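Local atomic coordinates of mandelate racemase/muconate lactonizing enzyme family protein (Sorangium cellulosum, PDB entry 3S5S), a protein that belongs to the mandelate racemase/muconate lactonizing enzyme family, pairing an N-terminal capping domain with an enolase-like barrel domain. Residues 2-6 with 41-45; 34-38 with 49-53; 102-108 with 273-279; 227-233 with 245-251; 294-298 with 318-324. All blocks are in the same frame, centred on the assembly; numbering follows the deposited sequence. Where two conformers were deposited one is given.

Contact 1 of 5, residues 2-6 with 41-45; sequences TTPTL and ELADG
The carbonyl oxygen of Pro4 takes a hydrogen bond from the backbone N of Asp44 at 3.0 Å, reached in the carbonyl plane on a lone pair and bent to 140° at the hydrogen. The same oxygen is lapped by the side of the facing turn, with Leu42 CB 3.5 Å from Pro4 O and the Asp44 carboxylate carbon nearly as close. Two residues further on, Leu6 O receives the N-H of Ala43, also at 3.0 Å, approached almost straight down the carbonyl; Leu42 CA adds a C-H contact to Leu6 O at 3.4 Å. Both chains turn here, Thr3 to Leu6 and Leu42 to Gly45 each making a type I beta turn; the first turn supplies the carbonyls and the second the amides. Side chains fill in around these bonds. Ala43 CB sits against Thr3 O at 3.4 Å, Pro4 CB lies alongside Asp44 CB at 3.8 Å, and Leu42 brings its CD2 branch to Thr5 O. Asp44 holds CG between its own N and carbonyl carbon (chi1 67°), which lays the carboxylate beside Pro4 while OD1 bonds to Thr46 and OD2 pairs with Arg118. Thr5, whose CB points away from the turn at 41-45, sends OG1 to Asp81. The contact thus fastens the residues ahead of strand 7-25 to the end of strand 28-42, at the edge of the N-terminal domain. Since both direct bonds use main-chain amides and carbonyls, the junction depends on backbone shape, and the charge of Asp44, the acid beside Pro4, is probably balanced by Arg118.

Contact 2 of 5, residues 34-38 with 49-53; sequences ANLLV and FGEAA
Strands 34-38 and 49-52 run antiparallel, their axes 4.7 Å apart at closest approach with 158° between their directions, as the two arms of a beta hairpin in the sheet of the N-terminal capping domain. Leu36 and Ala52 form one hydrogen-bonded pair and Val38 and Gly50 another, with the non-hydrogen-bonded pair Leu37 and Glu51 between them. The Val38 and Gly50 bonds are the straighter ones, and Gly50 N reaches Val38 O at 2.8 Å. On the face carrying Leu36 and Ala52, CB meets CB at 4.0 Å, and this side packs on helices 63-72 and 101-117. The face of Leu37 and Glu51 turns toward Leu304 of helix 303-316. There Leu37 has CG anti to its N (chi1 172°), and its CD1 branch leans across to Gly50 O at 3.5 Å; Leu37 CD1 also comes within 4.4 Å of Phe49 CD1. Glu51 stretches out nearly fully, which carries its carboxylate past the next residue pair to Asn35. The amide and carboxylate planes stand 52° apart, and Asn35 ND2 is the donor. Both groups have further holds: Glu51 OE1 is bonded by Ser302 and by Ala305 N, and Asn35 ND2 also gives a bond to Val300 O. A buried carboxylate is thereby tied to the hairpin on one oxygen and to the enolase-like domain on the other. Ala53 CB lies beside the same amide nitrogen. The bond of Asn35 ND2 to Glu51 OE2 spans 2.7 Å, lies close to the amide plane, and uses the oxygen's anti lone pair.

Contact 3 of 5, residues 102-108 with 273-279; sequences AARCAIE and MKGGIAE
From CB, which points toward helix 273-279, Glu108 runs outward with CG anti to its carbonyl carbon (chi1 -68°) and an extended chain, and CD ends over the first residues past the kink in that helix. OE1 is gripped twice: by Ala278 N at 3.0 Å on its syn lone pair, and more weakly by Ile277 N at 2.9 Å, where the bond is bent. Ile277 CB also stands close to OE1. The other oxygen, OE2, accepts from a water at 2.7 Å, and that water gives its second hydrogen to Gly275 O and takes the N-H of Glu279. The carboxylate thus serves amides of Ile277 and Ala278 that have no bond to the preceding turn. Gly276 lets the two backbones approach: its CA lies 3.8 Å from Cys105 CB, and its backbone angles themselves call for glycine. Nearer the start of both segments, Met273 bends so that CG rests on Ala102 CB at 3.7 Å and SD comes up beside Cys105 CB at 3.9 Å. Arg104, bent at chi3, reaches Glu279 in one of that residue's two conformers, NH2 to OE2 at 3.1 Å, a less certain salt bridge that Arg93 shares in the same copy; Arg104 NE bonds to Gly99 O. The contact joins helix 101-117 of the N-terminal domain to helix 272-289 of the enolase-like domain. A buried carboxylate set at the broken turn of a helix, receiving two amide N-H groups and a water, is probably favoured in its ionised form.

Contact 4 of 5, residues 227-233 with 245-251; sequences RDDWDGM and AADESAA
Arg227 lies along the turn from Asp247 to Ala250, its methylenes passing over the carbonyl oxygen of Glu248, with CD 3.2 Å from Glu248 O. CG anti to the backbone N (chi1 -175°) and an extended chain carry the guanidinium beyond that carbonyl, and NH1 comes back on it. The Arg227 NH1 to Glu248 O bond measures 3.0 Å, is nearly straight at 170°, and lies in both the guanidinium and carbonyl planes. Asp255 also pairs with NH1. Ser249 faces the main chain of Arg227, giving a weak hydrogen bond from OG to Arg227 O at 3.3 Å. Farther along, Met233 bends twice to set CE 3.6 Å from Ala245 O and near Ala246, while Asp229 caps the helix start through OD1 to Gly232 N. Trp230 comes nearest to Ser249 O with CH2, at 4.2 Å, and has a cation-pi partner in Arg258. The contact thus ties the loop leading into helix 230-239 to the turn that follows strand 244-246, with Met233 reaching the strand itself, within one beta-alpha-beta unit of the barrel. With its NH1 bonded to a carbonyl and paired with Asp255, the Arg227 charge is probably well compensated.

Contact 5 of 5, residues 294-298 with 318-324; sequences LMIGG and GFSFVDL
Strands 293-296 and 319-322 are parallel neighbours in the beta-alpha-beta unit whose crossover is helix 303-316, part of the enolase-like barrel. Leu294 O accepts two N-H groups, Ser320 N at 2.8 Å and Phe321 N at 3.3 Å, where the second chain turns its corner. The pairing then advances through Ile296 N to Phe321 O and Asp323 N to Ile296 O, the latter 2.9 Å and almost collinear with the carbonyl. A water bridges Leu294 N and Gly318 O and also bonds to Ser320 OG. Phe319, with CG anti to its carbonyl carbon (chi1 -81°), turns its ring toward Leu294 and Ile296: Leu294 CB stands over one face in a CH-pi contact, 3.8 Å from the ring centroid, and Ile296 CB meets Phe319 CD2 at 3.6 Å. On the other side of the sheet Met295 crosses Phe321 obliquely, CG to CB 3.5 Å, and its extended chain brings CE to Asp323 CB at 3.7 Å. Asp323 OD2 pairs with Lys164. Ile296 and Phe319 pack on Phe312 of helix 303-316, while Met295 and Phe321 reach Leu220 of strand 217-222 and strand 267-270 lies next to 293-296.

Contacts 1 and 2 share strand 28-42 of the N-terminal sheet, centres 22 Å apart; their segments alternate along the chain, contact 1 joining the chain start to the end of that strand. Contact 3 joins that domain to the enolase-like one and touches contact 2, where Met273 SD packs at Ala53 N; their centres are 11 Å apart. Contacts 4 and 5 both belong to the barrel sheet, 17 Å apart between centres, each within a beta-alpha-beta unit. Contact 4 lies in the chain between the segments of contact 3, and Lys274 bridges to its Asp247. Helix 272-289 leads directly into strand 293-296 of contact 5. Contacts 2 to 4 thus connect capping domain and barrel.

Contact 1 of 5, residues 2-6 with 41-45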
# COMPACT_ATOMS: atom_id res chain seq x y z
N THR A 2 1.47 28.93 13.12
CA THR A 2 2.10 28.26 11.93
C THR A 2 2.10 26.70 11.97
O THR A 2 2.70 26.11 12.86
CB THR A 2 3.53 28.78 11.69
OG1 THR A 2 4.31 27.82 10.96
CG2 THR A 2 4.22 29.08 13.07
N THR A 3 1.49 26.03 10.99
CA THR A 3 1.39 24.56 11.00
C THR A 3 2.73 23.82 11.33
O THR A 3 3.74 23.97 10.63
CB THR A 3 0.76 24.07 9.67
OG1 THR A 3 -0.60 24.56 9.57
CG2 THR A 3 0.79 22.56 9.51
N PRO A 4 2.75 23.00 12.39
CA PRO A 4 4.08 22.50 12.83
C PRO A 4 4.82 21.63 11.84
O PRO A 4 6.07 21.57 11.83
CB PRO A 4 3.79 21.73 14.11
CG PRO A 4 2.37 21.94 14.43
CD PRO A 4 1.75 22.94 13.46
N THR A 5 4.05 21.03 10.95
CA THR A 5 4.55 19.96 10.06
C THR A 5 4.83 20.43 8.64
O THR A 5 5.14 19.61 7.80
CB THR A 5 3.52 18.83 9.98
OG1 THR A 5 2.23 19.41 9.75
CG2 THR A 5 3.51 18.03 11.30
N LEU A 6 4.71 21.73 8.36
CA LEU A 6 5.16 22.25 7.08
C LEU A 6 6.67 22.12 6.99
O LEU A 6 7.36 22.34 7.97
CB LEU A 6 4.80 23.73 6.88
CG LEU A 6 3.33 24.16 6.90
CD1 LEU A 6 3.25 25.66 6.61
CD2 LEU A 6 2.44 23.34 5.91
N GLU A 41 13.80 19.73 7.58
CA GLU A 41 13.48 20.35 8.86
C GLU A 41 12.05 20.89 8.83
O GLU A 41 11.70 21.68 7.95
CB GLU A 41 14.45 21.51 9.16
CG GLU A 41 14.11 22.26 10.45
CD GLU A 41 15.03 23.47 10.75
OE1 GLU A 41 16.08 23.61 10.10
OE2 GLU A 41 14.72 24.29 11.64
N LEU A 42 11.22 20.48 9.80
CA LEU A 42 9.84 20.98 9.91
C LEU A 42 9.80 22.31 10.65
O LEU A 42 10.79 22.72 11.28
CB LEU A 42 8.94 19.95 10.62
CG LEU A 42 8.98 18.53 9.98
CD1 LEU A 42 8.10 17.56 10.71
CD2 LEU A 42 8.66 18.52 8.47
N ALA A 43 8.63 22.94 10.61
CA ALA A 43 8.43 24.22 11.20
C ALA A 43 8.60 24.18 12.70
O ALA A 43 9.06 25.19 13.28
CB ALA A 43 7.04 24.79 10.81
N ASP A 44 8.26 23.04 13.31
CA ASP A 44 8.38 22.89 14.76
C ASP A 44 9.80 22.53 15.17
O ASP A 44 10.08 22.43 16.36
CB ASP A 44 7.41 21.84 15.30
CG ASP A 44 7.74 20.41 14.83
OD1 ASP A 44 8.74 20.22 14.13
OD2 ASP A 44 7.01 19.46 15.16
N GLY A 45 10.70 22.32 14.19
CA GLY A 45 12.13 22.07 14.49
C GLY A 45 12.55 20.61 14.32
O GLY A 45 13.76 20.30 14.41

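Contact 2 of 5, residues 34-38 with 49-53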
# COMPACT_ATOMS: atom_id res chain seq x y z
N ALA A 34 29.37 6.83 -2.83
CA ALA A 34 29.14 8.24 -3.17
C ALA A 34 27.63 8.57 -3.05
O ALA A 34 26.88 8.66 -4.03
CB ALA A 34 29.73 8.58 -4.59
N ASN A 35 27.20 8.76 -1.80
CA ASN A 35 25.81 8.95 -1.49
C ASN A 35 25.52 10.43 -1.13
O ASN A 35 26.38 11.31 -1.29
CB ASN A 35 25.41 7.98 -0.37
CG ASN A 35 25.49 6.52 -0.82
OD1 ASN A 35 25.97 6.20 -1.93
ND2 ASN A 35 25.02 5.61 0.05
N LEU A 36 24.28 10.71 -0.72
CA LEU A 36 23.91 12.03 -0.27
C LEU A 36 23.14 11.88 1.01
O LEU A 36 22.43 10.86 1.21
CB LEU A 36 23.02 12.75 -1.27
CG LEU A 36 23.58 12.99 -2.65
CD1 LEU A 36 22.46 13.50 -3.58
CD2 LEU A 36 24.75 13.96 -2.59
N LEU A 37 23.26 12.90 1.84
CA LEU A 37 22.43 13.00 3.03
C LEU A 37 21.49 14.19 2.82
O LEU A 37 21.94 15.34 2.53
CB LEU A 37 23.30 13.20 4.29
CG LEU A 37 22.52 13.50 5.57
CD1 LEU A 37 21.77 12.29 6.06
CD2 LEU A 37 23.43 14.07 6.63
N VAL A 38 20.20 13.87 2.95
CA VAL A 38 19.10 14.84 2.84
C VAL A 38 18.51 15.00 4.22
O VAL A 38 18.18 14.01 4.89
CB VAL A 38 18.01 14.36 1.87
CG1 VAL A 38 16.84 15.27 1.92
CG2 VAL A 38 18.57 14.32 0.46
N PHE A 49 15.77 12.62 8.34
CA PHE A 49 16.99 12.26 7.62
C PHE A 49 16.75 11.22 6.55
O PHE A 49 16.08 10.24 6.79
CB PHE A 49 18.02 11.77 8.61
CG PHE A 49 18.40 12.80 9.62
CD1 PHE A 49 19.23 13.88 9.26
CD2 PHE A 49 17.95 12.70 10.93
CE1 PHE A 49 19.59 14.87 10.18
CE2 PHE A 49 18.28 13.69 11.86
CZ PHE A 49 19.11 14.78 11.49
N GLY A 50 17.29 11.44 5.36
CA GLY A 50 17.23 10.44 4.34
C GLY A 50 18.55 10.31 3.61
O GLY A 50 19.41 11.18 3.72
N GLU A 51 18.68 9.22 2.85
CA GLU A 51 19.91 8.85 2.15
C GLU A 51 19.62 8.55 0.67
O GLU A 51 18.75 7.75 0.33
CB GLU A 51 20.53 7.62 2.83
CG GLU A 51 21.63 6.94 2.00
CD GLU A 51 22.42 5.90 2.77
OE1 GLU A 51 22.01 5.54 3.90
OE2 GLU A 51 23.45 5.44 2.21
N ALA A 52 20.33 9.22 -0.23
CA ALA A 52 20.35 8.84 -1.64
C ALA A 52 21.60 8.00 -1.88
O ALA A 52 22.72 8.41 -1.57
CB ALA A 52 20.33 10.08 -2.54
N ALA A 53 21.40 6.82 -2.43
CA ALA A 53 22.51 5.90 -2.69
C ALA A 53 22.42 5.47 -4.16
O ALA A 53 22.19 4.29 -4.45
CB ALA A 53 22.43 4.70 -1.78

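Contact 3 of 5, residues 102-108 with 273-279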
# COMPACT_ATOMS: atom_id res chain seq x y z
N ALA A 102 16.67 7.50 -6.47
CA ALA A 102 17.47 7.57 -5.23
C ALA A 102 17.27 8.88 -4.49
O ALA A 102 17.24 8.89 -3.27
CB ALA A 102 18.96 7.38 -5.51
N ALA A 103 17.16 9.97 -5.24
CA ALA A 103 16.85 11.30 -4.70
C ALA A 103 15.45 11.31 -4.09
O ALA A 103 15.24 11.91 -3.02
CB ALA A 103 16.95 12.43 -5.82
N ARG A 104 14.50 10.67 -4.78
CA ARG A 104 13.12 10.63 -4.30
C ARG A 104 12.96 9.81 -3.06
O ARG A 104 12.15 10.11 -2.19
CB ARG A 104 12.17 10.17 -5.40
CG ARG A 104 11.95 11.29 -6.42
CD ARG A 104 10.90 10.94 -7.41
NE ARG A 104 11.21 9.76 -8.20
CZ ARG A 104 10.51 8.61 -8.19
NH1 ARG A 104 10.89 7.64 -8.98
NH2 ARG A 104 9.44 8.44 -7.41
N CYS A 105 13.79 8.79 -2.94
CA CYS A 105 13.74 7.92 -1.78
C CYS A 105 14.31 8.68 -0.59
O CYS A 105 13.70 8.68 0.47
CB CYS A 105 14.45 6.59 -2.06
SG CYS A 105 14.71 5.52 -0.59
N ALA A 106 15.44 9.36 -0.78
CA ALA A 106 16.04 10.19 0.24
C ALA A 106 15.04 11.16 0.87
O ALA A 106 14.97 11.29 2.11
CB ALA A 106 17.19 10.97 -0.36
N ILE A 107 14.26 11.82 -0.01
CA ILE A 107 13.34 12.85 0.39
C ILE A 107 12.16 12.25 1.14
O ILE A 107 11.87 12.65 2.26
CB ILE A 107 12.86 13.68 -0.84
CG1 ILE A 107 14.03 14.54 -1.37
CG2 ILE A 107 11.71 14.50 -0.46
CD1 ILE A 107 13.83 15.25 -2.71
N GLU A 108 11.49 11.27 0.54
CA GLU A 108 10.38 10.59 1.22
C GLU A 108 10.85 9.92 2.51
O GLU A 108 10.14 9.89 3.51
CB GLU A 108 9.85 9.46 0.35
CG GLU A 108 9.17 9.85 -0.90
CD GLU A 108 8.56 8.63 -1.52
OE1 GLU A 108 8.11 7.72 -0.77
OE2 GLU A 108 8.56 8.55 -2.75
N MET A 273 15.08 2.41 -2.85
CA MET A 273 15.91 3.35 -3.58
C MET A 273 15.66 3.38 -5.07
O MET A 273 16.12 4.33 -5.73
CB MET A 273 17.39 3.08 -3.32
CG MET A 273 18.26 4.34 -3.61
SD MET A 273 18.24 5.58 -2.32
CE MET A 273 18.51 4.48 -0.95
N LYS A 274 14.97 2.36 -5.61
CA LYS A 274 14.69 2.33 -7.05
C LYS A 274 13.63 3.37 -7.36
O LYS A 274 13.70 4.01 -8.40
CB LYS A 274 14.10 1.00 -7.51
CG LYS A 274 14.99 -0.20 -7.67
CD LYS A 274 14.03 -1.40 -7.81
CE LYS A 274 14.66 -2.60 -8.43
NZ LYS A 274 13.99 -3.84 -7.93
N GLY A 275 12.63 3.50 -6.48
CA GLY A 275 11.46 4.38 -6.74
C GLY A 275 10.79 5.02 -5.53
O GLY A 275 9.67 5.54 -5.64
N GLY A 276 11.45 4.96 -4.37
CA GLY A 276 10.95 5.61 -3.19
C GLY A 276 10.01 4.75 -2.41
O GLY A 276 9.72 3.64 -2.83
N ILE A 277 9.50 5.25 -1.30
CA ILE A 277 8.78 4.40 -0.37
C ILE A 277 7.35 4.11 -0.86
O ILE A 277 6.82 2.98 -0.71
CB ILE A 277 8.75 5.03 1.02
CG1 ILE A 277 10.18 5.23 1.53
CG2 ILE A 277 7.94 4.19 1.93
CD1 ILE A 277 10.26 5.73 2.94
N ALA A 278 6.71 5.13 -1.45
CA ALA A 278 5.34 4.95 -1.90
C ALA A 278 5.29 3.86 -3.00
O ALA A 278 4.43 2.98 -2.94
CB ALA A 278 4.69 6.28 -2.37
N GLU A 279 6.20 3.95 -3.97
CA GLU A 279 6.32 2.97 -5.05
C GLU A 279 6.49 1.57 -4.41
O GLU A 279 5.72 0.66 -4.69
CB GLU A 279 7.42 3.37 -6.10
CG GLU A 279 6.85 4.07 -7.43
CD GLU A 279 7.88 4.88 -8.32
OE1 GLU A 279 8.87 4.33 -8.86
OE2 GLU A 279 7.68 6.08 -8.53
O HOH W 1 7.59 6.57 -4.28

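Contact 4 of 5, residues 227-233 with 245-251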
# COMPACT_ATOMS: atom_id res chain seq x y z
N ARG A 227 17.28 -6.52 -18.05
CA ARG A 227 15.94 -6.00 -17.91
C ARG A 227 15.04 -6.15 -19.15
O ARG A 227 13.85 -6.40 -19.00
CB ARG A 227 15.95 -4.55 -17.47
CG ARG A 227 14.57 -4.04 -17.20
CD ARG A 227 14.52 -2.58 -16.85
NE ARG A 227 13.23 -2.02 -17.28
CZ ARG A 227 12.15 -1.88 -16.50
NH1 ARG A 227 12.17 -2.23 -15.22
NH2 ARG A 227 11.03 -1.37 -17.00
N ASP A 228 15.56 -5.97 -20.36
CA ASP A 228 14.63 -6.06 -21.48
C ASP A 228 14.83 -7.32 -22.33
O ASP A 228 14.50 -7.36 -23.51
CB ASP A 228 14.48 -4.71 -22.26
CG ASP A 228 13.48 -3.70 -21.55
OD1 ASP A 228 13.36 -3.67 -20.30
OD2 ASP A 228 12.79 -2.91 -22.23
N ASP A 229 15.37 -8.37 -21.70
CA ASP A 229 15.28 -9.75 -22.20
C ASP A 229 14.17 -10.46 -21.38
O ASP A 229 14.43 -11.26 -20.47
CB ASP A 229 16.65 -10.46 -22.06
CG ASP A 229 16.63 -11.86 -22.63
OD1 ASP A 229 15.55 -12.27 -23.09
OD2 ASP A 229 17.69 -12.56 -22.62
N TRP A 230 12.92 -10.13 -21.69
CA TRP A 230 11.77 -10.71 -21.01
C TRP A 230 11.64 -12.19 -21.32
O TRP A 230 11.19 -12.96 -20.46
CB TRP A 230 10.47 -9.97 -21.36
CG TRP A 230 10.37 -8.70 -20.61
CD1 TRP A 230 10.94 -7.50 -20.94
CD2 TRP A 230 9.69 -8.49 -19.35
NE1 TRP A 230 10.64 -6.56 -19.98
CE2 TRP A 230 9.90 -7.14 -18.99
CE3 TRP A 230 8.93 -9.32 -18.51
CZ2 TRP A 230 9.35 -6.59 -17.81
CZ3 TRP A 230 8.40 -8.79 -17.34
CH2 TRP A 230 8.61 -7.43 -17.00
N ASP A 231 12.02 -12.59 -22.54
CA ASP A 231 11.95 -13.99 -22.97
C ASP A 231 12.92 -14.86 -22.16
O ASP A 231 12.61 -16.01 -21.81
CB ASP A 231 12.23 -14.10 -24.49
CG ASP A 231 11.47 -13.02 -25.31
OD1 ASP A 231 10.47 -12.48 -24.78
OD2 ASP A 231 11.88 -12.70 -26.46
N GLY A 232 14.09 -14.29 -21.88
CA GLY A 232 15.12 -14.97 -21.12
C GLY A 232 14.72 -15.16 -19.68
O GLY A 232 14.95 -16.24 -19.11
N MET A 233 14.14 -14.13 -19.07
CA MET A 233 13.57 -14.25 -17.72
C MET A 233 12.46 -15.33 -17.68
O MET A 233 12.45 -16.16 -16.79
CB MET A 233 13.06 -12.89 -17.20
CG MET A 233 14.14 -11.90 -16.82
SD MET A 233 15.23 -12.46 -15.51
CE MET A 233 14.54 -11.80 -14.03
N ALA A 245 14.34 -14.28 -9.12
CA ALA A 245 13.94 -12.94 -8.63
C ALA A 245 14.05 -11.93 -9.73
O ALA A 245 15.02 -11.96 -10.48
CB ALA A 245 14.79 -12.51 -7.47
N ALA A 246 13.06 -11.03 -9.84
CA ALA A 246 13.18 -9.83 -10.69
C ALA A 246 13.69 -8.68 -9.84
O ALA A 246 13.18 -8.45 -8.75
CB ALA A 246 11.85 -9.47 -11.32
N ASP A 247 14.72 -7.98 -10.31
CA ASP A 247 15.25 -6.79 -9.61
C ASP A 247 15.22 -5.61 -10.61
O ASP A 247 14.29 -4.79 -10.57
CB ASP A 247 16.67 -7.05 -9.05
CG ASP A 247 17.23 -5.86 -8.23
OD1 ASP A 247 16.60 -4.77 -8.18
OD2 ASP A 247 18.31 -6.02 -7.61
N GLU A 248 16.19 -5.56 -11.51
CA GLU A 248 16.23 -4.55 -12.58
C GLU A 248 14.93 -4.60 -13.35
O GLU A 248 14.48 -3.57 -13.84
CB GLU A 248 17.42 -4.75 -13.55
CG GLU A 248 18.86 -4.37 -13.04
CD GLU A 248 19.59 -5.51 -12.27
OE1 GLU A 248 18.92 -6.40 -11.69
OE2 GLU A 248 20.85 -5.49 -12.22
N SER A 249 14.31 -5.77 -13.44
CA SER A 249 13.03 -5.89 -14.19
C SER A 249 11.78 -5.51 -13.33
O SER A 249 10.66 -5.59 -13.78
CB SER A 249 12.88 -7.31 -14.76
OG SER A 249 13.64 -7.54 -15.94
N ALA A 250 11.97 -5.12 -12.08
CA ALA A 250 10.81 -4.79 -11.24
C ALA A 250 11.11 -3.46 -10.57
O ALA A 250 11.59 -3.41 -9.44
CB ALA A 250 10.51 -5.93 -10.17
N ALA A 251 10.85 -2.39 -11.32
CA ALA A 251 11.11 -1.05 -10.82
C ALA A 251 9.81 -0.30 -10.50
O ALA A 251 9.84 0.72 -9.78
CB ALA A 251 11.97 -0.25 -11.82

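Contact 5 of 5, residues 294-298 with 318-324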
# COMPACT_ATOMS: atom_id res chain seq x y z
N LEU A 294 8.57 -12.19 -1.71
CA LEU A 294 9.16 -10.88 -1.51
C LEU A 294 10.60 -10.96 -1.02
O LEU A 294 10.92 -11.72 -0.07
CB LEU A 294 8.32 -10.06 -0.52
CG LEU A 294 6.82 -9.97 -0.82
CD1 LEU A 294 6.14 -9.19 0.27
CD2 LEU A 294 6.71 -9.20 -2.05
N MET A 295 11.45 -10.14 -1.64
CA MET A 295 12.84 -9.96 -1.22
C MET A 295 13.02 -8.48 -0.90
O MET A 295 12.48 -7.63 -1.59
CB MET A 295 13.77 -10.43 -2.33
CG MET A 295 15.29 -10.33 -2.07
SD MET A 295 16.25 -10.96 -3.44
CE MET A 295 17.76 -10.26 -2.99
N ILE A 296 13.70 -8.16 0.18
CA ILE A 296 14.01 -6.75 0.49
C ILE A 296 15.53 -6.60 0.24
O ILE A 296 16.32 -7.38 0.76
CB ILE A 296 13.61 -6.37 1.95
CG1 ILE A 296 13.88 -4.87 2.26
CG2 ILE A 296 14.32 -7.25 2.98
CD1 ILE A 296 13.13 -3.85 1.42
N GLY A 297 15.91 -5.67 -0.62
CA GLY A 297 17.29 -5.55 -1.06
C GLY A 297 17.72 -4.12 -0.93
O GLY A 297 17.10 -3.35 -0.18
N GLY A 298 18.81 -3.75 -1.60
CA GLY A 298 19.22 -2.36 -1.58
C GLY A 298 20.33 -2.06 -2.55
O GLY A 298 20.85 -2.93 -3.20
N GLY A 318 6.12 -10.96 5.94
CA GLY A 318 5.97 -11.66 4.69
C GLY A 318 7.16 -11.75 3.74
O GLY A 318 6.98 -12.21 2.59
N PHE A 319 8.35 -11.37 4.20
CA PHE A 319 9.50 -11.39 3.33
C PHE A 319 10.22 -12.72 3.40
O PHE A 319 10.40 -13.23 4.49
CB PHE A 319 10.43 -10.21 3.60
CG PHE A 319 9.96 -8.95 2.94
CD1 PHE A 319 8.78 -8.30 3.38
CD2 PHE A 319 10.64 -8.44 1.83
CE1 PHE A 319 8.29 -7.14 2.75
CE2 PHE A 319 10.17 -7.26 1.20
CZ PHE A 319 8.99 -6.62 1.66
N SER A 320 10.55 -13.30 2.25
CA SER A 320 11.32 -14.58 2.20
C SER A 320 12.83 -14.38 2.14
O SER A 320 13.57 -15.24 2.53
CB SER A 320 10.89 -15.46 1.01
OG SER A 320 9.48 -15.62 0.94
N PHE A 321 13.28 -13.25 1.64
CA PHE A 321 14.69 -13.02 1.48
C PHE A 321 14.97 -11.65 2.03
O PHE A 321 14.24 -10.67 1.76
CB PHE A 321 15.08 -13.11 0.01
CG PHE A 321 14.93 -14.51 -0.56
CD1 PHE A 321 13.79 -14.87 -1.30
CD2 PHE A 321 15.92 -15.48 -0.35
CE1 PHE A 321 13.65 -16.16 -1.83
CE2 PHE A 321 15.75 -16.79 -0.87
CZ PHE A 321 14.62 -17.11 -1.60
N VAL A 322 16.01 -11.57 2.84
CA VAL A 322 16.52 -10.32 3.30
C VAL A 322 17.99 -10.16 2.86
O VAL A 322 18.86 -10.97 3.20
CB VAL A 322 16.34 -10.26 4.81
CG1 VAL A 322 16.87 -8.95 5.37
CG2 VAL A 322 14.85 -10.49 5.18
N ASP A 323 18.28 -9.11 2.11
CA ASP A 323 19.61 -8.89 1.59
C ASP A 323 20.03 -7.46 1.93
O ASP A 323 20.07 -6.58 1.03
CB ASP A 323 19.58 -9.07 0.06
CG ASP A 323 20.92 -8.75 -0.60
OD1 ASP A 323 22.01 -8.99 -0.02
OD2 ASP A 323 20.90 -8.25 -1.72
N LEU A 324 20.34 -7.24 3.22
CA LEU A 324 20.59 -5.90 3.80
C LEU A 324 21.96 -5.81 4.46
O LEU A 324 22.07 -5.56 5.67
CB LEU A 324 19.51 -5.58 4.83
CG LEU A 324 18.10 -5.49 4.24
CD1 LEU A 324 17.05 -5.24 5.35
CD2 LEU A 324 18.00 -4.45 3.03
O HOH W 2 7.68 -13.61 0.55